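Local coordinates for protein GlcNAc Inducible Gene 2, GIG2 (Candida albicans, PDB 6AKZ) that binds an iron(III) ion through two histidines and an aspartate and is probably an oxygenase of the DUF1479 family, within the cupin superfamily, at residues Ile148-Met152 with Ser345-Trp349; Ile166-Leu172 with Tyr372-Ser378; Gln171-Gly175 with Thr384-Thr388. All coordinates share one frame; numbering follows the deposited sequence.

Contact 1: Ile148-Met152 with Ser345-Trp349; sequences IFKAM and SFVFW
Phe348 takes Met152 CG over one face of its ring and turns its edge toward the face of Phe149. The contact seats helix 143-153 against the cupin-type mixed sheet on strand 346-350, and the short helix and strand axes run 25° apart at 11.4 Å, a gap bridged wholly by side chains. Phe149, Phe346 and Phe348 form an aromatic cluster. The edge of Phe348 addresses the face of Phe149 (centroids 5.0 Å apart, planes at 79°), with Phe348 CZ over the ring centre; the edge of Phe149 in turn points to the face of Phe346 in an offset edge-to-face pair, centroids 5.5 Å apart. On one face of Phe348, Met152 CG makes a CH-pi contact, 3.8 Å from the ring centroid; Phe346 CE1 lies over the opposite face. The bend of the Met152 chain at chi2 keeps SD close enough for an oblique Met-aromatic contact. Strand 87-91 lies alongside, with Ile90 touching Ile148 and Leu88 touching Met152. Ile148 CD1 packs against both Phe346 and Phe348: its CG1 lies between backbone N and carbonyl carbon (chi1 65°), and CD1 reaches Phe346 CG at 3.5 Å.

Contact 2: Ile166-Leu172 with Tyr372-Ser378; sequences IDLDTQL and YGQTPLS
Gln171 lays its amide against the backbone of 373-375 and the hydroxyl of Tyr372, giving the contact its main side-chain hydrogen bonds. NE2 uses both hydrogens: it donates to Gly373 O at 3.0 Å, in the carbonyl plane on a lone pair, and to Tyr372 OH at 3.1 Å. Both acceptors lie within 3° of the amide plane, which stands 81° to the tyrosine ring. The opposite end, OE1, accepts from Thr375 N at 3.2 Å and from a water that also meets Gln374 NE2; Gln374 OE1 is hydrogen-bonded to Thr255 OG1. A bend at chi2 (65°) turns the amide back toward 372-378, although CB points away from it.

Main-chain bonds extend the pairing in antiparallel sense. Leu172 N donates to Thr375 O at 2.9 Å, Leu377 N to Thr170 O, and Asp167 N to Leu377 O at 2.8 Å. Between these last two, a type I turn from Asp167 to Thr170 makes a corner; Thr170 OG1 bonds Asp167 OD2 across it at 2.7 Å, approaching from above the carboxylate plane. Arg451 of helix 445-460 forms a salt bridge with the same OD2. A second water links Leu172 O, Gly373 O and Thr375 OG1. Because 372-378 runs from strand 367-371 of the mixed sheet to helix 382-394, these bonds hold that strand's exit to the corner at 168-169.

Apolar contacts fill in between. Thr170 CG2 lies alongside Leu377 CB at 3.7 Å, while Pro376 receives Ile166 CD1 on CG and Leu168 CD2 on CB.

The amide bonds to Gly373 O and Thr375 N supplement the main-chain ones and fix the orientation of Gln171: exchanging O and N would set a carbonyl against Gly373 O and an NH2 against Thr375 N.

Contact 3: Gln171-Gly175 with Thr384-Thr388; sequences QLVYG and TLLDT
Thr388 and Val173 make the tight centre of this contact: OG1 of Thr388 donates to Val173 O at 2.7 Å, the donor tilted 21° from the carbonyl plane. The hydroxyl is set beside the backbone N of its own residue (chi1 -73°), and this turns OG1 outward from helix 382-394 to the loop. Thr388 CB and CG2 follow it, each 3.6 Å from Val173 O, so the carbonyl oxygen is closely packed by one side chain as well as bonded by it. One helical turn earlier, Thr384 CG2 approaches the same oxygen at 4.0 Å and meets the edge of the Tyr174 ring near its plane, at 4.2 Å from CD1. The far end of that tyrosine belongs to another partner, OH bonding Asp400 OD2.

Packing is looser on both flanks. Leu172 CD2 touches Leu385 CD1 at 4.0 Å, the two side chains crossing at about a right angle, and Leu385 also rests on Ala454 and Leu458 of helix 445-460. Toward Gly175 the segments part enough for a water, which donates to Thr388 OG1 at 2.7 Å and accepts from Gly175 N at 2.8 Å. The hydroxyl therefore both gives and receives a bond, with the water spanning what direct contact does not. Helix 382-394 thus packs on the connection between strands 170-171 and 178-181, the latter a strand of the mixed sheet that is consistent with the cupin clan.

Overall arrangement
From the N terminus, helix 143-153 comes first, then the 166-172 corner and the loop 171-175 that enters strand 178-181; their partners follow in the same order, strand 346-350, the loop 372-378 and helix 382-394. Each contact thus closes a loop of about 190 to 210 residues, and the segments alternate, so contact 1 crosses contacts 2 and 3. Contacts 2 and 3 start from one stretch, sharing Gln171 and Leu172, with centres 9 Å apart. Contacts 1 and 2 touch where Phe149 meets Tyr372 and Gly373. Together they tie helix 143-153, the mixed sheet and helix 382-394 together, with their nearest side chains about 11 to 13 Å from the iron.

Contact 1: Ile148-Met152 with Ser345-Trp349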
ATOM      1  N   ILE A 148      15.754  -6.282   0.062  1.00 14.58           N
ATOM      2  CA  ILE A 148      14.845  -5.686  -0.931  1.00 12.26           C
ATOM      3  C   ILE A 148      14.055  -4.544  -0.352  1.00 11.98           C
ATOM      4  O   ILE A 148      13.811  -3.564  -1.038  1.00 12.59           O
ATOM      5  CB  ILE A 148      13.893  -6.675  -1.650  1.00 13.11           C
ATOM      6  CG1 ILE A 148      12.913  -7.282  -0.682  1.00 12.50           C
ATOM      7  CG2 ILE A 148      14.725  -7.761  -2.381  1.00 12.74           C
ATOM      8  CD1 ILE A 148      11.916  -8.237  -1.339  1.00 13.12           C
ATOM      9  N   PHE A 149      13.686  -4.611   0.910  1.00 11.70           N
ATOM     10  CA  PHE A 149      13.054  -3.442   1.539  1.00 12.16           C
ATOM     11  C   PHE A 149      14.002  -2.248   1.618  1.00 12.24           C
ATOM     12  O   PHE A 149      13.563  -1.123   1.401  1.00 11.83           O
ATOM     13  CB  PHE A 149      12.445  -3.834   2.884  1.00 12.26           C
ATOM     14  CG  PHE A 149      11.116  -4.504   2.734  1.00 11.74           C
ATOM     15  CD1 PHE A 149      11.024  -5.862   2.491  1.00 13.37           C
ATOM     16  CD2 PHE A 149       9.944  -3.744   2.747  1.00 13.32           C
ATOM     17  CE1 PHE A 149       9.773  -6.497   2.307  1.00 13.33           C
ATOM     18  CE2 PHE A 149       8.669  -4.357   2.593  1.00 14.19           C
ATOM     19  CZ  PHE A 149       8.583  -5.720   2.345  1.00 13.29           C
ATOM     20  N   LYS A 150      15.287  -2.479   1.918  1.00 13.68           N
ATOM     21  CA  LYS A 150      16.257  -1.399   1.926  1.00 14.98           C
ATOM     22  C   LYS A 150      16.306  -0.769   0.546  1.00 13.12           C
ATOM     23  O   LYS A 150      16.277   0.443   0.408  1.00 14.07           O
ATOM     24  CB  LYS A 150      17.662  -1.851   2.314  1.00 18.73           C
ATOM     25  CG  LYS A 150      17.897  -2.149   3.759  1.00 27.86           C
ATOM     26  CD  LYS A 150      19.327  -2.696   3.949  1.00 34.04           C
ATOM     27  CE  LYS A 150      19.495  -3.729   5.083  1.00 40.97           C
ATOM     28  NZ  LYS A 150      20.002  -5.078   4.617  1.00 42.21           N
ATOM     29  N   ALA A 151      16.309  -1.578  -0.492  1.00 12.26           N
ATOM     30  CA  ALA A 151      16.441  -1.052  -1.867  1.00 12.05           C
ATOM     31  C   ALA A 151      15.175  -0.247  -2.257  1.00 12.38           C
ATOM     32  O   ALA A 151      15.260   0.836  -2.795  1.00 12.48           O
ATOM     33  CB  ALA A 151      16.638  -2.178  -2.824  1.00 13.06           C
ATOM     34  N   MET A 152      13.998  -0.769  -1.896  1.00 11.31           N
ATOM     35  CA  MET A 152      12.740  -0.021  -2.133  1.00 12.27           C
ATOM     36  C   MET A 152      12.674   1.286  -1.431  1.00 12.38           C
ATOM     37  O   MET A 152      12.193   2.263  -2.006  1.00 12.20           O
ATOM     38  CB  MET A 152      11.489  -0.843  -1.823  1.00 12.51           C
ATOM     39  CG  MET A 152      11.377  -2.164  -2.691  1.00 12.84           C
ATOM     40  SD  MET A 152      11.736  -2.066  -4.413  1.00 13.72           S
ATOM     41  CE  MET A 152      10.257  -1.241  -5.011  1.00 13.47           C
ATOM     42  N   SER A 345       9.732 -15.266  -5.371  1.00 12.61           N
ATOM     43  CA  SER A 345       9.662 -13.904  -5.874  1.00 14.01           C
ATOM     44  C   SER A 345       8.887 -13.052  -4.889  1.00 15.20           C
ATOM     45  O   SER A 345       8.099 -13.535  -4.106  1.00 12.60           O
ATOM     46  CB  SER A 345       8.925 -13.805  -7.211  1.00 13.57           C
ATOM     47  OG  SER A 345       9.686 -14.520  -8.169  1.00 16.13           O
ATOM     48  N   PHE A 346       9.186 -11.767  -4.928  1.00 12.78           N
ATOM     49  CA  PHE A 346       8.507 -10.761  -4.116  1.00 11.09           C
ATOM     50  C   PHE A 346       7.874  -9.777  -5.065  1.00 10.67           C
ATOM     51  O   PHE A 346       8.557  -9.311  -5.990  1.00 12.72           O
ATOM     52  CB  PHE A 346       9.422 -10.109  -3.112  1.00 11.57           C
ATOM     53  CG  PHE A 346       8.719  -9.559  -1.937  1.00 10.57           C
ATOM     54  CD1 PHE A 346       8.080  -8.323  -2.014  1.00 10.58           C
ATOM     55  CD2 PHE A 346       8.584 -10.280  -0.776  1.00 10.60           C
ATOM     56  CE1 PHE A 346       7.376  -7.853  -0.967  1.00 11.70           C
ATOM     57  CE2 PHE A 346       7.882  -9.781   0.291  1.00 10.31           C
ATOM     58  CZ  PHE A 346       7.267  -8.605   0.201  1.00 11.34           C
ATOM     59  N   VAL A 347       6.605  -9.404  -4.798  1.00 10.14           N
ATOM     60  CA  VAL A 347       5.894  -8.464  -5.611  1.00  9.95           C
ATOM     61  C   VAL A 347       5.549  -7.237  -4.737  1.00 10.79           C
ATOM     62  O   VAL A 347       4.918  -7.389  -3.689  1.00 10.36           O
ATOM     63  CB  VAL A 347       4.658  -9.057  -6.288  1.00 10.89           C
ATOM     64  CG1 VAL A 347       3.729  -7.995  -6.867  1.00 11.90           C
ATOM     65  CG2 VAL A 347       5.075 -10.096  -7.331  1.00 11.18           C
ATOM     66  N   PHE A 348       5.887  -6.070  -5.238  1.00  9.72           N
ATOM     67  CA  PHE A 348       5.584  -4.753  -4.597  1.00 10.00           C
ATOM     68  C   PHE A 348       4.652  -3.938  -5.486  1.00 11.92           C
ATOM     69  O   PHE A 348       4.804  -3.902  -6.713  1.00 10.97           O
ATOM     70  CB  PHE A 348       6.841  -3.912  -4.451  1.00 11.27           C
ATOM     71  CG  PHE A 348       7.757  -4.324  -3.375  1.00 11.76           C
ATOM     72  CD1 PHE A 348       7.397  -4.122  -2.060  1.00 12.96           C
ATOM     73  CD2 PHE A 348       9.016  -4.882  -3.670  1.00 13.98           C
ATOM     74  CE1 PHE A 348       8.224  -4.481  -0.987  1.00 14.29           C
ATOM     75  CE2 PHE A 348       9.846  -5.260  -2.591  1.00 13.18           C
ATOM     76  CZ  PHE A 348       9.447  -5.055  -1.274  1.00 12.20           C
ATOM     77  N   TRP A 349       3.719  -3.217  -4.888  1.00 12.04           N
ATOM     78  CA  TRP A 349       3.063  -2.185  -5.588  1.00 10.82           C
ATOM     79  C   TRP A 349       2.869  -0.953  -4.676  1.00 10.76           C
ATOM     80  O   TRP A 349       2.633  -1.014  -3.452  1.00  9.84           O
ATOM     81  CB  TRP A 349       1.766  -2.587  -6.272  1.00 10.11           C
ATOM     82  CG  TRP A 349       0.654  -3.069  -5.374  1.00 12.30           C
ATOM     83  CD1 TRP A 349      -0.437  -2.358  -5.008  1.00 12.89           C
ATOM     84  CD2 TRP A 349       0.542  -4.348  -4.734  1.00 11.43           C
ATOM     85  NE1 TRP A 349      -1.276  -3.125  -4.128  1.00 13.39           N
ATOM     86  CE2 TRP A 349      -0.717  -4.373  -4.032  1.00 12.84           C
ATOM     87  CE3 TRP A 349       1.336  -5.508  -4.734  1.00 12.05           C
ATOM     88  CZ2 TRP A 349      -1.171  -5.500  -3.341  1.00 12.61           C
ATOM     89  CZ3 TRP A 349       0.896  -6.632  -3.980  1.00 14.03           C
ATOM     90  CH2 TRP A 349      -0.321  -6.619  -3.310  1.00 13.19           C
TER

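Contact 2: Ile166-Leu172 with Tyr372-Ser378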
ATOM      1  N   ILE A 166      10.080  11.073   9.690  1.00 14.14           N
ATOM      2  CA  ILE A 166      10.147   9.776   9.036  1.00 13.16           C
ATOM      3  C   ILE A 166      11.599   9.330   8.946  1.00 14.10           C
ATOM      4  O   ILE A 166      12.522  10.171   8.790  1.00 14.01           O
ATOM      5  CB  ILE A 166       9.411   9.784   7.701  1.00 14.11           C
ATOM      6  CG1 ILE A 166       9.436   8.401   7.047  1.00 13.81           C
ATOM      7  CG2 ILE A 166      10.018  10.786   6.747  1.00 15.02           C
ATOM      8  CD1 ILE A 166       8.450   8.312   5.873  1.00 14.99           C
ATOM      9  N   ASP A 167      11.795   8.019   9.066  1.00 12.65           N
ATOM     10  CA  ASP A 167      13.066   7.376   8.886  1.00 13.58           C
ATOM     11  C   ASP A 167      12.916   6.230   7.903  1.00 12.42           C
ATOM     12  O   ASP A 167      12.495   5.128   8.232  1.00 11.17           O
ATOM     13  CB  ASP A 167      13.621   6.922  10.243  1.00 14.66           C
ATOM     14  CG  ASP A 167      14.866   6.004  10.103  1.00 17.23           C
ATOM     15  OD1 ASP A 167      15.575   6.066   9.056  1.00 17.74           O
ATOM     16  OD2 ASP A 167      15.163   5.266  11.072  1.00 17.30           O
ATOM     17  N   LEU A 168      13.277   6.515   6.663  1.00 12.07           N
ATOM     18  CA  LEU A 168      13.079   5.546   5.595  1.00 12.98           C
ATOM     19  C   LEU A 168      14.097   4.421   5.663  1.00 13.51           C
ATOM     20  O   LEU A 168      13.905   3.378   5.040  1.00 15.57           O
ATOM     21  CB  LEU A 168      13.175   6.278   4.255  1.00 14.27           C
ATOM     22  CG  LEU A 168      11.910   7.044   3.892  1.00 14.62           C
ATOM     23  CD1 LEU A 168      12.181   7.937   2.677  1.00 14.46           C
ATOM     24  CD2 LEU A 168      10.747   6.157   3.573  1.00 16.42           C
ATOM     25  N   ASP A 169      15.133   4.597   6.451  1.00 15.21           N
ATOM     26  CA  ASP A 169      16.080   3.520   6.715  1.00 17.92           C
ATOM     27  C   ASP A 169      15.540   2.466   7.666  1.00 18.50           C
ATOM     28  O   ASP A 169      16.213   1.449   7.924  1.00 21.41           O
ATOM     29  CB  ASP A 169      17.365   4.073   7.345  1.00 22.54           C
ATOM     30  CG  ASP A 169      18.139   4.939   6.422  1.00 29.55           C
ATOM     31  OD1 ASP A 169      17.940   4.846   5.190  1.00 31.47           O
ATOM     32  OD2 ASP A 169      18.980   5.731   6.920  1.00 33.68           O
ATOM     33  N   THR A 170      14.376   2.633   8.252  1.00 14.96           N
ATOM     34  CA  THR A 170      13.914   1.663   9.165  1.00 13.88           C
ATOM     35  C   THR A 170      12.603   1.064   8.662  1.00 15.27           C
ATOM     36  O   THR A 170      11.614   1.807   8.422  1.00 14.07           O
ATOM     37  CB  THR A 170      13.719   2.271  10.512  1.00 16.73           C
ATOM     38  OG1 THR A 170      15.021   2.610  11.043  1.00 17.98           O
ATOM     39  CG2 THR A 170      13.018   1.303  11.462  1.00 15.27           C
ATOM     40  N   GLN A 171      12.577  -0.279   8.601  1.00 12.64           N
ATOM     41  CA  GLN A 171      11.361  -1.034   8.299  1.00 13.19           C
ATOM     42  C   GLN A 171      10.690  -1.470   9.581  1.00 14.26           C
ATOM     43  O   GLN A 171      11.320  -2.079  10.395  1.00 16.23           O
ATOM     44  CB  GLN A 171      11.733  -2.255   7.465  1.00 14.95           C
ATOM     45  CG  GLN A 171      10.677  -3.283   7.225  1.00 14.43           C
ATOM     46  CD  GLN A 171       9.493  -2.818   6.392  1.00 15.72           C
ATOM     47  OE1 GLN A 171       9.447  -1.695   5.838  1.00 15.81           O
ATOM     48  NE2 GLN A 171       8.582  -3.731   6.194  1.00 15.34           N
ATOM     49  N   LEU A 172       9.432  -1.189   9.728  1.00 13.28           N
ATOM     50  CA  LEU A 172       8.593  -1.740  10.825  1.00 13.38           C
ATOM     51  C   LEU A 172       7.752  -2.888  10.267  1.00 13.25           C
ATOM     52  O   LEU A 172       7.378  -2.924   9.095  1.00 14.02           O
ATOM     53  CB  LEU A 172       7.632  -0.689  11.371  1.00 14.39           C
ATOM     54  CG  LEU A 172       8.311   0.544  11.940  1.00 14.84           C
ATOM     55  CD1 LEU A 172       7.288   1.439  12.568  1.00 15.41           C
ATOM     56  CD2 LEU A 172       9.466   0.214  12.881  1.00 17.40           C
ATOM     57  N   TYR A 372       3.344  -8.811   3.139  1.00 11.03           N
ATOM     58  CA  TYR A 372       4.329  -7.999   3.911  1.00 10.20           C
ATOM     59  C   TYR A 372       4.576  -6.728   3.141  1.00 10.17           C
ATOM     60  O   TYR A 372       5.079  -6.814   2.022  1.00 10.04           O
ATOM     61  CB  TYR A 372       5.607  -8.862   4.170  1.00 10.94           C
ATOM     62  CG  TYR A 372       6.626  -8.208   5.061  1.00 11.46           C
ATOM     63  CD1 TYR A 372       6.212  -7.502   6.231  1.00 12.12           C
ATOM     64  CD2 TYR A 372       7.992  -8.419   4.852  1.00 12.12           C
ATOM     65  CE1 TYR A 372       7.175  -6.929   7.073  1.00 11.72           C
ATOM     66  CE2 TYR A 372       8.939  -7.785   5.666  1.00 12.36           C
ATOM     67  CZ  TYR A 372       8.510  -7.054   6.750  1.00 12.08           C
ATOM     68  OH  TYR A 372       9.399  -6.418   7.589  1.00 12.05           O
ATOM     69  N   GLY A 373       4.203  -5.554   3.720  1.00 10.46           N
ATOM     70  CA  GLY A 373       4.258  -4.279   3.129  1.00 11.84           C
ATOM     71  C   GLY A 373       5.404  -3.514   3.682  1.00 11.25           C
ATOM     72  O   GLY A 373       6.023  -3.897   4.701  1.00 11.90           O
ATOM     73  N   GLN A 374       5.722  -2.411   2.992  1.00 10.24           N
ATOM     74  CA  GLN A 374       6.674  -1.481   3.523  1.00 10.35           C
ATOM     75  C   GLN A 374       6.036  -0.458   4.431  1.00 10.75           C
ATOM     76  O   GLN A 374       5.143   0.272   3.996  1.00 10.99           O
ATOM     77  CB  GLN A 374       7.359  -0.772   2.336  1.00 11.09           C
ATOM     78  CG  GLN A 374       8.418   0.227   2.804  1.00 12.85           C
ATOM     79  CD  GLN A 374       9.261   0.709   1.653  1.00 14.02           C
ATOM     80  OE1 GLN A 374       8.822   1.484   0.877  1.00 13.89           O
ATOM     81  NE2 GLN A 374      10.552   0.299   1.614  1.00 14.05           N
ATOM     82  N   THR A 375       6.495  -0.408   5.679  1.00 10.55           N
ATOM     83  CA  THR A 375       5.912   0.424   6.696  1.00 13.69           C
ATOM     84  C   THR A 375       7.110   1.165   7.350  1.00 13.38           C
ATOM     85  O   THR A 375       7.804   0.653   8.222  1.00 15.03           O
ATOM     86  CB  THR A 375       5.228  -0.471   7.735  1.00 13.93           C
ATOM     87  OG1 THR A 375       4.244  -1.290   7.087  1.00 17.13           O
ATOM     88  CG2 THR A 375       4.595   0.362   8.819  1.00 15.03           C
ATOM     89  N   PRO A 376       7.391   2.389   6.908  1.00 12.56           N
ATOM     90  CA  PRO A 376       8.532   3.096   7.494  1.00 11.98           C
ATOM     91  C   PRO A 376       8.266   3.581   8.910  1.00 11.81           C
ATOM     92  O   PRO A 376       7.110   3.869   9.277  1.00 12.02           O
ATOM     93  CB  PRO A 376       8.715   4.306   6.525  1.00 12.62           C
ATOM     94  CG  PRO A 376       7.256   4.571   6.048  1.00 13.13           C
ATOM     95  CD  PRO A 376       6.655   3.171   5.898  1.00 12.46           C
ATOM     96  N   LEU A 377       9.356   3.668   9.659  1.00 10.95           N
ATOM     97  CA  LEU A 377       9.318   4.311  10.935  1.00 12.38           C
ATOM     98  C   LEU A 377       8.916   5.767  10.713  1.00 12.83           C
ATOM     99  O   LEU A 377       9.618   6.529  10.065  1.00 15.10           O
ATOM    100  CB  LEU A 377      10.637   4.182  11.709  1.00 12.55           C
ATOM    101  CG  LEU A 377      10.702   5.005  13.036  1.00 14.65           C
ATOM    102  CD1 LEU A 377       9.680   4.443  14.006  1.00 16.19           C
ATOM    103  CD2 LEU A 377      12.127   4.783  13.577  1.00 14.93           C
ATOM    104  N   SER A 378       7.762   6.102  11.162  1.00 13.87           N
ATOM    105  CA  SER A 378       7.187   7.456  10.893  1.00 13.09           C
ATOM    106  C   SER A 378       6.167   7.799  11.871  1.00 13.45           C
ATOM    107  O   SER A 378       5.627   6.945  12.602  1.00 13.03           O
ATOM    108  CB  SER A 378       6.621   7.558   9.426  1.00 14.99           C
ATOM    109  OG  SER A 378       5.399   6.856   9.349  1.00 18.29           O
TER
HETATM  110  O   HOH W   1      11.415  -0.389   4.519  1.00 13.48           O
HETATM  111  O   HOH W   2       5.305  -3.997   7.496  1.00 13.10           O

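Contact 3: Gln171-Gly175 with Thr384-Thr388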
ATOM      1  N   GLN A 171      12.577  -0.279   8.601  1.00 12.64           N
ATOM      2  CA  GLN A 171      11.361  -1.034   8.299  1.00 13.19           C
ATOM      3  C   GLN A 171      10.690  -1.470   9.581  1.00 14.26           C
ATOM      4  O   GLN A 171      11.320  -2.079  10.395  1.00 16.23           O
ATOM      5  CB  GLN A 171      11.733  -2.255   7.465  1.00 14.95           C
ATOM      6  CG  GLN A 171      10.677  -3.283   7.225  1.00 14.43           C
ATOM      7  CD  GLN A 171       9.493  -2.818   6.392  1.00 15.72           C
ATOM      8  OE1 GLN A 171       9.447  -1.695   5.838  1.00 15.81           O
ATOM      9  NE2 GLN A 171       8.582  -3.731   6.194  1.00 15.34           N
ATOM     10  N   LEU A 172       9.432  -1.189   9.728  1.00 13.28           N
ATOM     11  CA  LEU A 172       8.593  -1.740  10.825  1.00 13.38           C
ATOM     12  C   LEU A 172       7.752  -2.888  10.267  1.00 13.25           C
ATOM     13  O   LEU A 172       7.378  -2.924   9.095  1.00 14.02           O
ATOM     14  CB  LEU A 172       7.632  -0.689  11.371  1.00 14.39           C
ATOM     15  CG  LEU A 172       8.311   0.544  11.940  1.00 14.84           C
ATOM     16  CD1 LEU A 172       7.288   1.439  12.568  1.00 15.41           C
ATOM     17  CD2 LEU A 172       9.466   0.214  12.881  1.00 17.40           C
ATOM     18  N   VAL A 173       7.366  -3.781  11.160  1.00 13.27           N
ATOM     19  CA  VAL A 173       6.420  -4.797  10.846  1.00 14.58           C
ATOM     20  C   VAL A 173       4.991  -4.364  11.166  1.00 14.84           C
ATOM     21  O   VAL A 173       4.600  -4.121  12.360  1.00 14.21           O
ATOM     22  CB  VAL A 173       6.730  -6.126  11.543  1.00 13.55           C
ATOM     23  CG1 VAL A 173       5.600  -7.183  11.346  1.00 15.13           C
ATOM     24  CG2 VAL A 173       8.098  -6.678  11.097  1.00 16.16           C
ATOM     25  N   TYR A 174       4.198  -4.367  10.096  1.00 15.55           N
ATOM     26  CA  TYR A 174       2.742  -4.368  10.204  1.00 16.08           C
ATOM     27  C   TYR A 174       2.332  -5.834  10.035  1.00 16.44           C
ATOM     28  O   TYR A 174       2.559  -6.408   8.994  1.00 15.76           O
ATOM     29  CB  TYR A 174       2.123  -3.464   9.169  1.00 18.08           C
ATOM     30  CG  TYR A 174       0.644  -3.597   9.062  1.00 19.12           C
ATOM     31  CD1 TYR A 174      -0.196  -3.084  10.058  1.00 19.19           C
ATOM     32  CD2 TYR A 174       0.076  -4.240   7.987  1.00 19.64           C
ATOM     33  CE1 TYR A 174      -1.587  -3.179   9.956  1.00 23.88           C
ATOM     34  CE2 TYR A 174      -1.333  -4.354   7.878  1.00 20.40           C
ATOM     35  CZ  TYR A 174      -2.147  -3.828   8.851  1.00 23.05           C
ATOM     36  OH  TYR A 174      -3.513  -3.956   8.734  1.00 24.60           O
ATOM     37  N   GLY A 175       1.714  -6.415  11.073  1.00 15.75           N
ATOM     38  CA  GLY A 175       1.295  -7.832  10.990  1.00 15.79           C
ATOM     39  C   GLY A 175       0.224  -8.018   9.960  1.00 14.03           C
ATOM     40  O   GLY A 175      -0.787  -7.308   9.949  1.00 15.86           O
ATOM     41  N   THR A 384       1.309   1.680  15.291  1.00 16.26           N
ATOM     42  CA  THR A 384       1.566   0.392  14.720  1.00 15.94           C
ATOM     43  C   THR A 384       2.722  -0.306  15.437  1.00 15.61           C
ATOM     44  O   THR A 384       2.575  -1.463  15.776  1.00 16.28           O
ATOM     45  CB  THR A 384       1.849   0.468  13.180  1.00 15.70           C
ATOM     46  OG1 THR A 384       0.629   0.858  12.561  1.00 18.48           O
ATOM     47  CG2 THR A 384       2.331  -0.841  12.611  1.00 15.97           C
ATOM     48  N   LEU A 385       3.786   0.425  15.717  1.00 12.69           N
ATOM     49  CA  LEU A 385       4.964  -0.119  16.355  1.00 14.74           C
ATOM     50  C   LEU A 385       4.451  -0.716  17.746  1.00 13.76           C
ATOM     51  O   LEU A 385       4.835  -1.792  18.126  1.00 16.30           O
ATOM     52  CB  LEU A 385       5.932   1.001  16.624  1.00 16.04           C
ATOM     53  CG  LEU A 385       7.217   0.660  17.354  1.00 19.24           C
ATOM     54  CD1 LEU A 385       8.055  -0.304  16.612  1.00 22.72           C
ATOM     55  CD2 LEU A 385       7.931   1.986  17.625  1.00 22.48           C
ATOM     56  N   LEU A 386       3.607   0.037  18.426  1.00 15.38           N
ATOM     57  CA  LEU A 386       3.113  -0.353  19.770  1.00 17.52           C
ATOM     58  C   LEU A 386       2.182  -1.534  19.674  1.00 16.27           C
ATOM     59  O   LEU A 386       2.198  -2.385  20.566  1.00 17.34           O
ATOM     60  CB  LEU A 386       2.401   0.823  20.470  1.00 19.80           C
ATOM     61  CG  LEU A 386       3.308   2.025  20.806  1.00 23.33           C
ATOM     62  CD1 LEU A 386       2.553   3.110  21.546  1.00 24.08           C
ATOM     63  CD2 LEU A 386       4.516   1.625  21.623  1.00 24.90           C
ATOM     64  N   ASP A 387       1.337  -1.579  18.642  1.00 15.70           N
ATOM     65  CA  ASP A 387       0.458  -2.707  18.462  1.00 16.88           C
ATOM     66  C   ASP A 387       1.183  -3.990  18.133  1.00 18.07           C
ATOM     67  O   ASP A 387       0.853  -5.065  18.689  1.00 19.60           O
ATOM     68  CB  ASP A 387      -0.621  -2.371  17.463  1.00 20.83           C
ATOM     69  CG  ASP A 387      -1.695  -3.410  17.432  1.00 25.74           C
ATOM     70  OD1 ASP A 387      -2.302  -3.722  18.502  1.00 31.55           O
ATOM     71  OD2 ASP A 387      -1.893  -3.971  16.367  1.00 27.47           O
ATOM     72  N   THR A 388       2.177  -3.894  17.281  1.00 15.19           N
ATOM     73  CA  THR A 388       3.003  -5.039  16.931  1.00 14.76           C
ATOM     74  C   THR A 388       3.719  -5.621  18.145  1.00 17.40           C
ATOM     75  O   THR A 388       3.760  -6.793  18.347  1.00 17.45           O
ATOM     76  CB  THR A 388       4.004  -4.641  15.823  1.00 13.60           C
ATOM     77  OG1 THR A 388       3.270  -4.505  14.633  1.00 13.20           O
ATOM     78  CG2 THR A 388       5.033  -5.631  15.625  1.00 15.04           C
TER
HETATM   79  O   HOH W   3       0.875  -5.136  13.460  1.00 18.08           O